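Local coordinates for protein epoxyqueuosine reductase (Streptococcus thermophilus, PDB 5D6S) that belongs to the QueG family of iron-sulfur proteins and binds cobalamin together with two iron-sulfur clusters in a single chain, at residues L86-A91 and N149-G154; I94-V99 and A165-A170; T112-G117 and E292-L297; K254-V259 and L329-D334; E343-N348 and T356-L361. All coordinates share one frame; numbering follows the deposited sequence.

Contact 1: residues L86-A91 and N149-G154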
# COMPACT_ATOMS: atom_id res chain seq x y z
N LEU A 86 23.68 -11.15 -7.76
CA LEU A 86 23.19 -12.23 -6.90
C LEU A 86 21.81 -12.75 -7.32
O LEU A 86 21.46 -13.87 -7.00
CB LEU A 86 23.15 -11.77 -5.44
CG LEU A 86 24.53 -11.52 -4.82
CD1 LEU A 86 24.40 -11.08 -3.36
CD2 LEU A 86 25.40 -12.75 -4.90
N SER A 87 21.05 -11.94 -8.04
CA SER A 87 19.78 -12.38 -8.63
C SER A 87 19.93 -12.98 -10.03
O SER A 87 19.03 -13.68 -10.49
CB SER A 87 18.77 -11.21 -8.70
OG SER A 87 18.37 -10.77 -7.42
N LEU A 88 21.01 -12.65 -10.74
CA LEU A 88 21.20 -13.16 -12.11
C LEU A 88 22.60 -13.77 -12.43
O LEU A 88 22.66 -14.92 -12.88
CB LEU A 88 20.79 -12.10 -13.15
CG LEU A 88 20.63 -12.56 -14.61
CD1 LEU A 88 19.82 -13.83 -14.78
CD2 LEU A 88 20.00 -11.46 -15.46
N GLU A 89 23.68 -13.02 -12.23
CA GLU A 89 25.06 -13.49 -12.57
C GLU A 89 25.47 -12.90 -13.92
O GLU A 89 26.44 -12.15 -13.99
CB GLU A 89 25.23 -15.02 -12.61
N SER A 90 24.72 -13.22 -14.97
CA SER A 90 24.96 -12.64 -16.31
C SER A 90 24.40 -11.21 -16.47
O SER A 90 24.13 -10.75 -17.59
CB SER A 90 24.36 -13.54 -17.40
OG SER A 90 22.97 -13.38 -17.48
N ALA A 91 24.27 -10.50 -15.35
CA ALA A 91 23.58 -9.21 -15.32
C ALA A 91 24.44 -8.12 -15.90
O ALA A 91 25.62 -7.99 -15.58
CB ALA A 91 23.18 -8.86 -13.90
N ASN A 149 20.65 -15.83 -26.82
CA ASN A 149 21.20 -15.97 -25.47
C ASN A 149 20.62 -14.97 -24.46
O ASN A 149 21.26 -14.65 -23.46
CB ASN A 149 22.73 -15.84 -25.48
CG ASN A 149 23.42 -17.10 -25.94
OD1 ASN A 149 22.91 -18.21 -25.73
ND2 ASN A 149 24.58 -16.95 -26.55
N PHE A 150 19.41 -14.49 -24.73
CA PHE A 150 18.76 -13.53 -23.84
C PHE A 150 18.49 -14.19 -22.48
O PHE A 150 17.93 -15.29 -22.42
CB PHE A 150 17.46 -13.04 -24.47
CG PHE A 150 16.68 -12.10 -23.61
CD1 PHE A 150 17.33 -11.15 -22.82
CD2 PHE A 150 15.29 -12.13 -23.63
CE1 PHE A 150 16.60 -10.26 -22.06
CE2 PHE A 150 14.55 -11.24 -22.86
CZ PHE A 150 15.20 -10.30 -22.08
N GLU A 151 18.90 -13.52 -21.41
CA GLU A 151 18.66 -14.01 -20.05
C GLU A 151 18.04 -12.91 -19.20
O GLU A 151 18.50 -11.77 -19.23
CB GLU A 151 19.95 -14.50 -19.41
CG GLU A 151 20.42 -15.85 -19.93
CD GLU A 151 21.50 -16.49 -19.06
OE1 GLU A 151 21.93 -15.88 -18.04
OE2 GLU A 151 21.89 -17.63 -19.39
N TYR A 152 17.01 -13.27 -18.43
CA TYR A 152 16.29 -12.28 -17.62
C TYR A 152 15.80 -12.77 -16.27
O TYR A 152 15.84 -13.96 -15.96
CB TYR A 152 15.11 -11.70 -18.40
CG TYR A 152 14.05 -12.70 -18.79
CD1 TYR A 152 14.23 -13.52 -19.87
CD2 TYR A 152 12.84 -12.78 -18.09
CE1 TYR A 152 13.24 -14.42 -20.25
CE2 TYR A 152 11.85 -13.67 -18.48
CZ TYR A 152 12.07 -14.48 -19.56
OH TYR A 152 11.13 -15.40 -19.94
N LYS A 153 15.33 -11.82 -15.47
CA LYS A 153 14.85 -12.06 -14.13
C LYS A 153 13.92 -10.90 -13.77
O LYS A 153 14.37 -9.78 -13.58
CB LYS A 153 16.05 -12.16 -13.19
CG LYS A 153 15.75 -12.14 -11.71
CD LYS A 153 14.77 -13.23 -11.32
CE LYS A 153 14.78 -13.39 -9.81
NZ LYS A 153 13.50 -14.00 -9.36
N GLY A 154 12.63 -11.18 -13.71
CA GLY A 154 11.61 -10.15 -13.46
C GLY A 154 11.30 -9.94 -11.99
O GLY A 154 11.23 -10.89 -11.22
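Ser-87 meets Lys-153 chiefly through its backbone: its carbonyl O lies 3.8 Å from Lys-153 CG, alongside the aliphatic part of the lysine. That lysine bends at its second torsion (chi2 56°), which carries the ammonium end away from the loop and leaves the methylenes to do the touching. Leu-88 comes next and reaches across with both branches. With CG opposite the backbone N (chi1 -167°), CD2 sits 4.1 Å from Glu-151 O and CD1 4.2 Å from Tyr-152 O, so the isobutyl group spans two successive carbonyls and also brushes Lys-153 CB. Ser-90 supplies the polar end of the contact, its OG donating to Glu-151 OE1 at 2.8 Å. The hydroxyl approaches on the anti side of the carboxylate, 32° out of its plane.

The loop 86-91 runs nearly antiparallel to the 151-153 stretch, but no backbone hydrogen bond joins them. Strand 152-155 is an outermost strand of the four-stranded antiparallel sheet; its backbone pairs instead with strand 190-197, whose Ile-196 also touches Ser-87 and Leu-88. The chemistry is therefore mostly that of a loop laid beside an edge strand: two leucine methyls next to backbone carbonyls, plus one hydroxyl-to-carboxylate bond at an exposed glutamate, which implies that the loop is joined to the sheet without becoming part of it.

Contact 2: residues I94-V99 and A165-A170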
# COMPACT_ATOMS: atom_id res chain seq x y z
N ILE A 94 19.59 -3.24 -16.36
CA ILE A 94 18.28 -3.39 -15.70
C ILE A 94 17.29 -2.46 -16.37
O ILE A 94 17.56 -1.27 -16.51
CB ILE A 94 18.32 -3.03 -14.19
CG1 ILE A 94 19.24 -3.98 -13.41
CG2 ILE A 94 16.92 -3.10 -13.60
CD1 ILE A 94 19.56 -3.52 -12.00
N ILE A 95 16.13 -2.99 -16.71
CA ILE A 95 15.08 -2.21 -17.36
C ILE A 95 13.97 -1.96 -16.35
O ILE A 95 13.30 -2.90 -15.92
CB ILE A 95 14.47 -2.96 -18.55
CG1 ILE A 95 15.59 -3.49 -19.46
CG2 ILE A 95 13.50 -2.06 -19.29
CD1 ILE A 95 15.12 -4.41 -20.57
N SER A 96 13.78 -0.70 -15.99
CA SER A 96 12.74 -0.32 -15.06
C SER A 96 11.49 0.02 -15.82
O SER A 96 11.54 0.87 -16.71
CB SER A 96 13.16 0.90 -14.24
OG SER A 96 12.06 1.38 -13.47
N ILE A 97 10.35 -0.58 -15.45
CA ILE A 97 9.05 -0.18 -16.02
C ILE A 97 8.18 0.58 -15.02
O ILE A 97 8.38 0.50 -13.81
CB ILE A 97 8.26 -1.36 -16.61
CG1 ILE A 97 7.87 -2.36 -15.54
CG2 ILE A 97 9.09 -2.04 -17.68
CD1 ILE A 97 6.78 -3.29 -16.03
N ALA A 98 7.24 1.35 -15.56
CA ALA A 98 6.28 2.09 -14.78
C ALA A 98 4.93 2.04 -15.48
O ALA A 98 4.86 2.26 -16.69
CB ALA A 98 6.72 3.53 -14.60
N VAL A 99 3.88 1.68 -14.74
CA VAL A 99 2.53 1.67 -15.29
C VAL A 99 1.75 2.64 -14.43
O VAL A 99 1.73 2.51 -13.21
CB VAL A 99 1.89 0.28 -15.24
CG1 VAL A 99 0.45 0.33 -15.75
CG2 VAL A 99 2.69 -0.70 -16.07
N ALA A 165 14.66 2.82 -6.21
CA ALA A 165 15.99 3.34 -6.53
C ALA A 165 16.45 2.89 -7.91
O ALA A 165 17.25 3.55 -8.58
CB ALA A 165 17.00 2.88 -5.48
N VAL A 166 15.94 1.75 -8.32
CA VAL A 166 16.15 1.28 -9.68
C VAL A 166 15.52 2.24 -10.68
O VAL A 166 16.17 2.66 -11.62
CB VAL A 166 15.57 -0.13 -9.87
CG1 VAL A 166 15.45 -0.47 -11.34
CG2 VAL A 166 16.44 -1.15 -9.14
N ALA A 167 14.25 2.57 -10.46
CA ALA A 167 13.52 3.48 -11.34
C ALA A 167 14.14 4.89 -11.40
O ALA A 167 13.97 5.59 -12.40
CB ALA A 167 12.07 3.56 -10.93
N LYS A 168 14.82 5.30 -10.33
CA LYS A 168 15.54 6.56 -10.36
C LYS A 168 16.77 6.52 -11.27
O LYS A 168 16.87 7.31 -12.21
CB LYS A 168 15.97 7.01 -8.96
CG LYS A 168 16.73 8.32 -9.01
CD LYS A 168 17.10 8.85 -7.64
CE LYS A 168 18.45 9.53 -7.72
NZ LYS A 168 18.95 9.90 -6.38
N ARG A 169 17.71 5.60 -11.01
CA ARG A 169 18.86 5.40 -11.91
C ARG A 169 18.45 5.21 -13.37
O ARG A 169 19.25 5.45 -14.26
CB ARG A 169 19.75 4.21 -11.52
CG ARG A 169 20.78 4.49 -10.44
CD ARG A 169 22.10 3.74 -10.62
NE ARG A 169 21.97 2.38 -11.18
CZ ARG A 169 22.50 1.26 -10.66
NH1 ARG A 169 22.32 0.09 -11.29
NH2 ARG A 169 23.20 1.28 -9.53
N ALA A 170 17.24 4.73 -13.62
CA ALA A 170 16.80 4.50 -14.99
C ALA A 170 16.05 5.69 -15.57
O ALA A 170 15.54 5.64 -16.69
CB ALA A 170 15.94 3.24 -15.06
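Ser-96 faces the helix with OG opposite its backbone N (chi1 172°), a rotamer that lays the hydroxyl against Ala-167, 3.3 Å from both its CA and its CB. The CB of the same serine touches two further residues, Val-166 CG1 at 3.9 Å and, just past the end of the helix, Ala-170 CB at 3.7 Å, so one small side chain meets three positions of the segment 165-170. Ile-94, two residues earlier and on the same side of the strand, uses its shorter branch: CG2 approaches Val-166 CG1 at 3.8 Å, and the two side chains cross at about a right angle. Val-166 is turned so that CG1 stands opposite its own backbone N (chi1 165°), which brings this one methyl against both Ile-94 and Ser-96.

The axes come within 7.9 Å, consistent with the small residues Ser-96, Ala-167 and Ala-170 at the interface, and the helix runs almost perpendicular to the strand, at 104°. The arrangement is a layered alpha/beta one: 94-99 is an inner strand of the four-stranded antiparallel sheet, helix 163-169 lies across one face, and helix 128-144 packs on the alternate residues Ile-97 and Val-99. Lys-168, whose CB points away from the strand, touches cobalamin. At the neighbouring position, the guanidinium of Arg-169 is hydrogen-bonded to the carbonyls of Asp-52 and Asp-53 and forms a cation-pi contact with Phe-54.

Contact 3: residues T112-G117 and E292-L297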
# COMPACT_ATOMS: atom_id res chain seq x y z
N THR A 112 -26.07 4.69 -0.47
CA THR A 112 -27.00 3.67 0.06
C THR A 112 -27.28 3.97 1.51
O THR A 112 -26.75 4.95 2.04
CB THR A 112 -26.39 2.26 -0.04
OG1 THR A 112 -25.73 2.13 -1.29
CG2 THR A 112 -27.49 1.16 0.02
N GLU A 113 -28.11 3.12 2.14
CA GLU A 113 -28.23 3.05 3.62
C GLU A 113 -26.88 3.03 4.36
O GLU A 113 -26.71 3.67 5.41
CB GLU A 113 -28.95 1.78 4.10
CG GLU A 113 -30.09 1.22 3.28
CD GLU A 113 -30.40 -0.21 3.70
OE1 GLU A 113 -30.52 -1.09 2.81
OE2 GLU A 113 -30.46 -0.47 4.92
N PHE A 114 -25.95 2.27 3.77
CA PHE A 114 -24.68 1.91 4.38
C PHE A 114 -23.55 2.87 4.09
O PHE A 114 -23.22 3.11 2.92
CB PHE A 114 -24.27 0.56 3.86
CG PHE A 114 -25.25 -0.52 4.20
CD1 PHE A 114 -25.63 -0.74 5.53
CD2 PHE A 114 -25.79 -1.32 3.20
CE1 PHE A 114 -26.53 -1.73 5.85
CE2 PHE A 114 -26.69 -2.32 3.52
CZ PHE A 114 -27.06 -2.53 4.84
N LYS A 115 -22.93 3.39 5.14
CA LYS A 115 -21.80 4.31 4.95
C LYS A 115 -20.60 3.52 4.40
O LYS A 115 -20.47 2.31 4.61
CB LYS A 115 -21.46 5.08 6.22
CG LYS A 115 -22.65 5.38 7.11
CD LYS A 115 -22.49 6.62 7.98
CE LYS A 115 -23.47 6.58 9.14
NZ LYS A 115 -24.02 7.91 9.48
N ARG A 116 -19.73 4.23 3.71
CA ARG A 116 -18.64 3.62 2.94
C ARG A 116 -17.27 4.06 3.48
O ARG A 116 -17.11 5.17 3.99
CB ARG A 116 -18.74 4.03 1.47
CG ARG A 116 -19.96 3.52 0.74
CD ARG A 116 -20.04 4.02 -0.70
NE ARG A 116 -20.11 2.87 -1.60
CZ ARG A 116 -21.22 2.37 -2.12
NH1 ARG A 116 -21.17 1.29 -2.89
NH2 ARG A 116 -22.39 2.96 -1.91
N GLY A 117 -16.29 3.17 3.39
CA GLY A 117 -14.91 3.52 3.66
C GLY A 117 -14.18 3.70 2.34
O GLY A 117 -14.72 3.38 1.28
N GLU A 292 -18.92 -0.64 1.15
CA GLU A 292 -19.92 -0.40 2.18
C GLU A 292 -19.48 -1.24 3.37
O GLU A 292 -19.22 -2.44 3.24
CB GLU A 292 -21.32 -0.83 1.67
CG GLU A 292 -21.83 -0.03 0.45
CD GLU A 292 -23.12 -0.61 -0.13
OE1 GLU A 292 -24.22 -0.04 0.10
OE2 GLU A 292 -23.04 -1.67 -0.77
N LEU A 293 -19.36 -0.59 4.52
CA LEU A 293 -18.66 -1.18 5.66
C LEU A 293 -19.42 -2.33 6.33
O LEU A 293 -18.85 -3.40 6.51
CB LEU A 293 -18.33 -0.10 6.68
CG LEU A 293 -17.40 0.98 6.07
CD1 LEU A 293 -17.43 2.26 6.89
CD2 LEU A 293 -15.98 0.44 5.94
N LEU A 294 -20.69 -2.14 6.68
CA LEU A 294 -21.40 -3.19 7.40
C LEU A 294 -21.59 -4.43 6.53
O LEU A 294 -21.48 -5.57 7.04
CB LEU A 294 -22.73 -2.67 7.95
CG LEU A 294 -22.59 -1.70 9.12
CD1 LEU A 294 -23.86 -0.88 9.28
CD2 LEU A 294 -22.23 -2.45 10.40
N PRO A 295 -21.84 -4.24 5.22
CA PRO A 295 -21.89 -5.43 4.36
C PRO A 295 -20.52 -6.08 4.25
O PRO A 295 -20.42 -7.32 4.23
CB PRO A 295 -22.35 -4.90 3.00
CG PRO A 295 -23.09 -3.63 3.31
CD PRO A 295 -22.42 -3.06 4.55
N PHE A 296 -19.48 -5.26 4.23
CA PHE A 296 -18.11 -5.78 4.28
C PHE A 296 -17.83 -6.65 5.51
O PHE A 296 -17.18 -7.69 5.40
CB PHE A 296 -17.12 -4.65 4.26
CG PHE A 296 -15.72 -5.09 4.02
CD1 PHE A 296 -15.33 -5.51 2.76
CD2 PHE A 296 -14.79 -5.10 5.05
CE1 PHE A 296 -14.04 -5.93 2.53
CE2 PHE A 296 -13.49 -5.49 4.82
CZ PHE A 296 -13.11 -5.90 3.55
N LEU A 297 -18.36 -6.24 6.66
CA LEU A 297 -18.23 -7.04 7.88
C LEU A 297 -19.03 -8.32 7.84
O LEU A 297 -18.90 -9.11 8.74
CB LEU A 297 -18.65 -6.24 9.11
CG LEU A 297 -17.80 -5.02 9.45
CD1 LEU A 297 -18.37 -4.25 10.62
CD2 LEU A 297 -16.38 -5.43 9.75
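The side chain of Glu-292 meets three residues of the loop 112-117 at once. Its OE1 accepts a hydrogen bond from Thr-112 OG1 at 3.0 Å, the hydroxyl coming from above the carboxylate plane, and the same oxygen lies at the edge of the Phe-114 ring, 3.7 Å from CD2. Arg-116 runs alongside the glutamate and points the same way; the guanidinium and carboxylate planes are only 3° apart and stacked, with Glu-292 CG over the centre of the guanidinium, 3.6 Å from Arg-116 CZ. No N-H of the arginine is aimed at this carboxylate. Its salt bridge goes to Asp-287, and its NE bonds to Met-290 O, an arrangement that should hold the guanidinium flat against the glutamate chain.

Glu-292 is also the N-cap residue of the short helix 293-296, and a single beta bridge pairs it with Arg-116. The loop, which lies between strand 93-100 and helix 128-144, thereby meets the N-terminal end of a helix whose leucines pack on helix 318-331. Leu-293 N donates to Lys-115 O at 3.1 Å in a nearly straight bond (174°), so an amide of the first turn is satisfied from the loop. The side chain of Leu-293 turns to the end of the loop, its CG 3.6 Å from Gly-117 N. Leu-294 extends CD1 to within 4.1 Å of Phe-114 CD1, meeting the ring obliquely. Pro-295 closes over one face of that ring in a CH-pi contact, its CG 3.9 Å from the ring centroid, while Glu-113 CB lies over the opposite face.

Contact 4: residues K254-V259 and L329-D334; sequences KKIKTV and LANLHD
Asn-331 ND2 donates to Lys-257 O at 2.8 Å, in an almost straight bond (177°) that lies in the amide plane of the asparagine and meets the carbonyl in its own plane, on a lone pair. A second bond from ND2 goes to Arg-253 O, and the two together should fix the rotation of the amide. The turn presents the acceptor: Ile-256 to Val-259 form a type II' beta turn closed by Val-259 N to Ile-256 O at 2.7 Å, and Lys-257, with positive phi, contributes the carbonyl of the central peptide, which that closing bond does not use. Beside this polar grip, Thr-258 CG2 packs against Leu-332 CD2 at 3.6 Å, the side chains crossing at about a right angle.

The solvent side is looser. The exposed Lys-254 and Lys-257 direct their CB atoms away from the partner, and Lys-254 CG comes no nearer than 4.4 Å to Asn-331 OD1.

Both segments are helix ends: helix 250-255 gives way to the turn, while helix 318-331 finishes in a Schellman motif at His-333. Ala-330 packs on helix 351-364, Leu-329 and Leu-332 on helix 293-296, and Thr-258 bonds through its backbone to Lys-118.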
# COMPACT_ATOMS: atom_id res chain seq x y z
N LYS A 254 -7.85 6.55 15.18
CA LYS A 254 -8.52 7.80 14.82
C LYS A 254 -8.00 8.32 13.46
O LYS A 254 -8.75 8.83 12.64
CB LYS A 254 -8.27 8.81 15.92
CG LYS A 254 -9.29 9.92 15.99
CD LYS A 254 -8.90 10.91 17.09
CE LYS A 254 -9.68 12.22 16.97
NZ LYS A 254 -9.24 13.21 18.00
N LYS A 255 -6.72 8.11 13.21
CA LYS A 255 -6.07 8.70 12.07
C LYS A 255 -6.29 8.05 10.72
O LYS A 255 -6.07 8.69 9.69
CB LYS A 255 -4.56 8.81 12.33
CG LYS A 255 -4.25 9.59 13.60
CD LYS A 255 -2.77 9.88 13.71
CE LYS A 255 -2.49 10.75 14.91
NZ LYS A 255 -1.03 10.93 15.11
N ILE A 256 -6.67 6.78 10.68
CA ILE A 256 -6.95 6.16 9.38
C ILE A 256 -8.29 6.65 8.87
O ILE A 256 -8.66 6.37 7.72
CB ILE A 256 -6.93 4.63 9.37
CG1 ILE A 256 -8.05 4.03 10.23
CG2 ILE A 256 -5.60 4.10 9.89
CD1 ILE A 256 -8.25 2.55 10.00
N LYS A 257 -8.99 7.44 9.69
CA LYS A 257 -10.31 8.00 9.34
C LYS A 257 -11.15 6.88 8.78
O LYS A 257 -11.43 5.93 9.50
CB LYS A 257 -10.17 9.17 8.38
CG LYS A 257 -9.54 10.42 8.99
CD LYS A 257 -9.74 11.62 8.09
CE LYS A 257 -9.71 12.94 8.86
NZ LYS A 257 -8.34 13.30 9.30
N THR A 258 -11.48 6.94 7.50
CA THR A 258 -12.25 5.86 6.85
C THR A 258 -11.44 5.11 5.81
O THR A 258 -11.96 4.30 5.08
CB THR A 258 -13.52 6.43 6.18
OG1 THR A 258 -13.16 7.38 5.17
CG2 THR A 258 -14.41 7.10 7.21
N VAL A 259 -10.15 5.38 5.74
CA VAL A 259 -9.28 4.71 4.78
C VAL A 259 -8.84 3.38 5.38
O VAL A 259 -7.95 3.37 6.24
CB VAL A 259 -8.04 5.55 4.42
CG1 VAL A 259 -7.21 4.84 3.38
CG2 VAL A 259 -8.45 6.91 3.86
N LEU A 329 -16.00 2.56 10.98
CA LEU A 329 -17.32 2.74 11.59
C LEU A 329 -17.26 3.51 12.92
O LEU A 329 -18.13 4.33 13.20
CB LEU A 329 -18.00 1.40 11.81
CG LEU A 329 -18.44 0.78 10.52
CD1 LEU A 329 -18.89 -0.65 10.78
CD2 LEU A 329 -19.55 1.58 9.87
N ALA A 330 -16.24 3.25 13.73
CA ALA A 330 -16.09 4.00 14.95
C ALA A 330 -15.74 5.48 14.65
O ALA A 330 -16.28 6.39 15.26
CB ALA A 330 -15.05 3.36 15.83
N ASN A 331 -14.84 5.70 13.71
CA ASN A 331 -14.49 7.06 13.29
C ASN A 331 -15.64 7.86 12.68
O ASN A 331 -15.67 9.08 12.78
CB ASN A 331 -13.32 7.02 12.30
CG ASN A 331 -12.02 6.72 13.00
OD1 ASN A 331 -11.92 6.88 14.24
ND2 ASN A 331 -11.02 6.29 12.24
N LEU A 332 -16.60 7.17 12.06
CA LEU A 332 -17.84 7.79 11.63
C LEU A 332 -18.93 7.92 12.71
O LEU A 332 -20.01 8.43 12.40
CB LEU A 332 -18.43 7.03 10.45
CG LEU A 332 -17.54 7.01 9.22
CD1 LEU A 332 -18.01 5.94 8.25
CD2 LEU A 332 -17.52 8.38 8.55
N HIS A 333 -18.67 7.46 13.94
CA HIS A 333 -19.70 7.46 15.01
C HIS A 333 -21.04 6.82 14.60
O HIS A 333 -22.11 7.29 15.01
CB HIS A 333 -19.94 8.89 15.48
CG HIS A 333 -18.68 9.62 15.78
ND1 HIS A 333 -17.96 9.40 16.93
CD2 HIS A 333 -17.99 10.54 15.06
CE1 HIS A 333 -16.87 10.15 16.91
NE2 HIS A 333 -16.86 10.85 15.79
N ASP A 334 -20.97 5.78 13.78
CA ASP A 334 -22.16 5.23 13.11
C ASP A 334 -23.01 4.43 14.07
O ASP A 334 -22.72 3.27 14.35
CB ASP A 334 -21.76 4.33 11.93
CG ASP A 334 -22.96 3.90 11.08
OD1 ASP A 334 -24.10 4.37 11.36
OD2 ASP A 334 -22.74 3.15 10.10

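Contact 5: residues E343-N348 and T356-L361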
# COMPACT_ATOMS: atom_id res chain seq x y z
N GLU A 343 -22.88 -8.17 18.06
CA GLU A 343 -22.88 -9.54 17.55
C GLU A 343 -21.45 -10.09 17.47
O GLU A 343 -21.18 -11.23 17.87
CB GLU A 343 -23.55 -9.65 16.17
CG GLU A 343 -25.08 -9.52 16.24
CD GLU A 343 -25.76 -9.31 14.88
OE1 GLU A 343 -25.15 -9.64 13.83
OE2 GLU A 343 -26.92 -8.80 14.87
N ILE A 344 -20.54 -9.27 16.95
CA ILE A 344 -19.14 -9.66 16.87
C ILE A 344 -18.62 -10.00 18.28
O ILE A 344 -17.99 -11.03 18.49
CB ILE A 344 -18.31 -8.52 16.26
CG1 ILE A 344 -18.56 -8.46 14.78
CG2 ILE A 344 -16.82 -8.72 16.50
CD1 ILE A 344 -18.14 -7.16 14.16
N ILE A 345 -18.89 -9.11 19.22
CA ILE A 345 -18.41 -9.26 20.59
C ILE A 345 -18.97 -10.50 21.29
O ILE A 345 -18.26 -11.15 22.03
CB ILE A 345 -18.74 -8.02 21.43
CG1 ILE A 345 -17.96 -6.79 20.95
CG2 ILE A 345 -18.44 -8.29 22.90
CD1 ILE A 345 -18.48 -5.49 21.53
N ASP A 346 -20.25 -10.80 21.10
CA ASP A 346 -20.87 -11.90 21.83
C ASP A 346 -20.46 -13.24 21.23
O ASP A 346 -20.10 -14.16 21.94
CB ASP A 346 -22.37 -11.62 22.06
CG ASP A 346 -22.58 -10.37 23.04
OD1 ASP A 346 -22.24 -10.52 24.26
OD2 ASP A 346 -23.03 -9.24 22.62
N LYS A 347 -20.35 -13.29 19.92
CA LYS A 347 -19.90 -14.50 19.21
C LYS A 347 -18.43 -14.79 19.50
O LYS A 347 -18.04 -15.89 19.87
CB LYS A 347 -20.11 -14.28 17.71
CG LYS A 347 -20.00 -15.51 16.85
CD LYS A 347 -20.43 -15.18 15.42
CE LYS A 347 -20.11 -16.30 14.44
NZ LYS A 347 -20.53 -17.64 14.96
N ASN A 348 -17.62 -13.76 19.34
CA ASN A 348 -16.22 -13.76 19.72
C ASN A 348 -15.38 -14.82 19.08
O ASN A 348 -14.50 -15.40 19.69
CB ASN A 348 -16.05 -13.87 21.22
CG ASN A 348 -14.62 -13.59 21.66
OD1 ASN A 348 -14.00 -12.62 21.21
ND2 ASN A 348 -14.10 -14.43 22.52
N THR A 356 -11.53 -4.79 19.15
CA THR A 356 -11.65 -3.55 18.37
C THR A 356 -13.09 -3.03 18.49
O THR A 356 -13.31 -1.86 18.76
CB THR A 356 -11.24 -3.78 16.92
OG1 THR A 356 -9.92 -4.35 16.91
CG2 THR A 356 -11.26 -2.50 16.17
N ALA A 357 -14.05 -3.95 18.38
CA ALA A 357 -15.46 -3.60 18.52
C ALA A 357 -15.79 -3.01 19.91
O ALA A 357 -16.54 -2.05 19.99
CB ALA A 357 -16.33 -4.81 18.24
N ILE A 358 -15.24 -3.58 20.98
CA ILE A 358 -15.45 -3.04 22.31
C ILE A 358 -15.02 -1.58 22.39
O ILE A 358 -15.78 -0.72 22.81
CB ILE A 358 -14.69 -3.86 23.36
CG1 ILE A 358 -15.43 -5.18 23.59
CG2 ILE A 358 -14.58 -3.09 24.66
CD1 ILE A 358 -14.63 -6.14 24.40
N TRP A 359 -13.82 -1.30 21.88
CA TRP A 359 -13.37 0.06 21.73
C TRP A 359 -14.37 0.88 20.93
O TRP A 359 -14.70 2.00 21.30
CB TRP A 359 -11.99 0.11 21.03
CG TRP A 359 -11.52 1.50 20.67
CD1 TRP A 359 -11.04 2.44 21.52
CD2 TRP A 359 -11.52 2.09 19.38
NE1 TRP A 359 -10.71 3.59 20.83
CE2 TRP A 359 -10.99 3.40 19.51
CE3 TRP A 359 -11.89 1.65 18.11
CZ2 TRP A 359 -10.85 4.27 18.43
CZ3 TRP A 359 -11.74 2.53 17.02
CH2 TRP A 359 -11.23 3.82 17.19
N ALA A 360 -14.79 0.34 19.80
CA ALA A 360 -15.63 1.06 18.86
C ALA A 360 -16.94 1.52 19.53
O ALA A 360 -17.44 2.64 19.26
CB ALA A 360 -15.90 0.22 17.61
N LEU A 361 -17.50 0.69 20.41
CA LEU A 361 -18.70 1.12 21.14
C LEU A 361 -18.43 2.32 22.03
O LEU A 361 -19.29 3.19 22.17
CB LEU A 361 -19.29 -0.01 21.93
CG LEU A 361 -19.93 -1.13 21.10
CD1 LEU A 361 -20.28 -2.28 22.01
CD2 LEU A 361 -21.16 -0.67 20.36
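Ile-345 and Ala-357 bring the two backbones nearest to each other, with CA atoms 6.7 Å apart. The helices that carry them form an antiparallel helical hairpin: 338-347 runs one way, a short connection follows, and 351-364 returns, the two short segments inclined at 138° with their axes 9.5 Å apart at closest approach. Asn-348, with positive phi, ends the first helix, and its OD1 is hydrogen-bonded to Thr-354 OG1 on the second, which ties the connection back across the turn. The pair belongs to the C-terminal helical region, which in the QueG family is regarded as HEAT-like.

No hydrogen bond crosses between the segments, and the side chains meet purely by apolar packing. Ile-345 carries most of it. Its longer branch stands beside the backbone N (chi1 -67°) and runs out extended, so that successive carbons serve different neighbours: CG1 rests 3.7 Å from Ala-357 CB, and CD1 goes further to Ile-358 CG1, also at 3.7 Å, where the two isoleucines cross at about a right angle. Ile-344 adds a more distant touch, its CG2 lying 4.3 Å from Ala-357 CB. The single methyl of Ala-357 thus receives both Ile-344 and Ile-345. Tyr-375 of helix 370-377 packs against Ile-345 and Leu-361 alike, extending the apolar layer beyond the hairpin. Across that layer Ile-345 and Leu-361 reach toward each other tip to tip, CD1 to CD1, at 3.7 Å.

Overall arrangement
The five contacts fall into two groups on opposite sides of the chain's centre. Contacts 1 and 2, with centres 16 Å apart, both reach the four-stranded sheet; contact 2 reaches cobalamin itself through Lys-168, whereas in contact 1 the Ser-87 side chain is about 11 Å away. Contacts 3, 4 and 5 belong to the helical side, some 37 to 52 Å from the first two, centre to centre. Contact 4 links this group: Leu-329 CD2 packs on Leu-293 CD1 of contact 3 at 3.7 Å, and Ala-330 CB on Ala-360 CB of contact 5 at 3.7 Å. It also lies near the cofactors, the Ile-256 side chain being about 8 Å from an iron-sulfur cluster and about 10 Å from cobalamin.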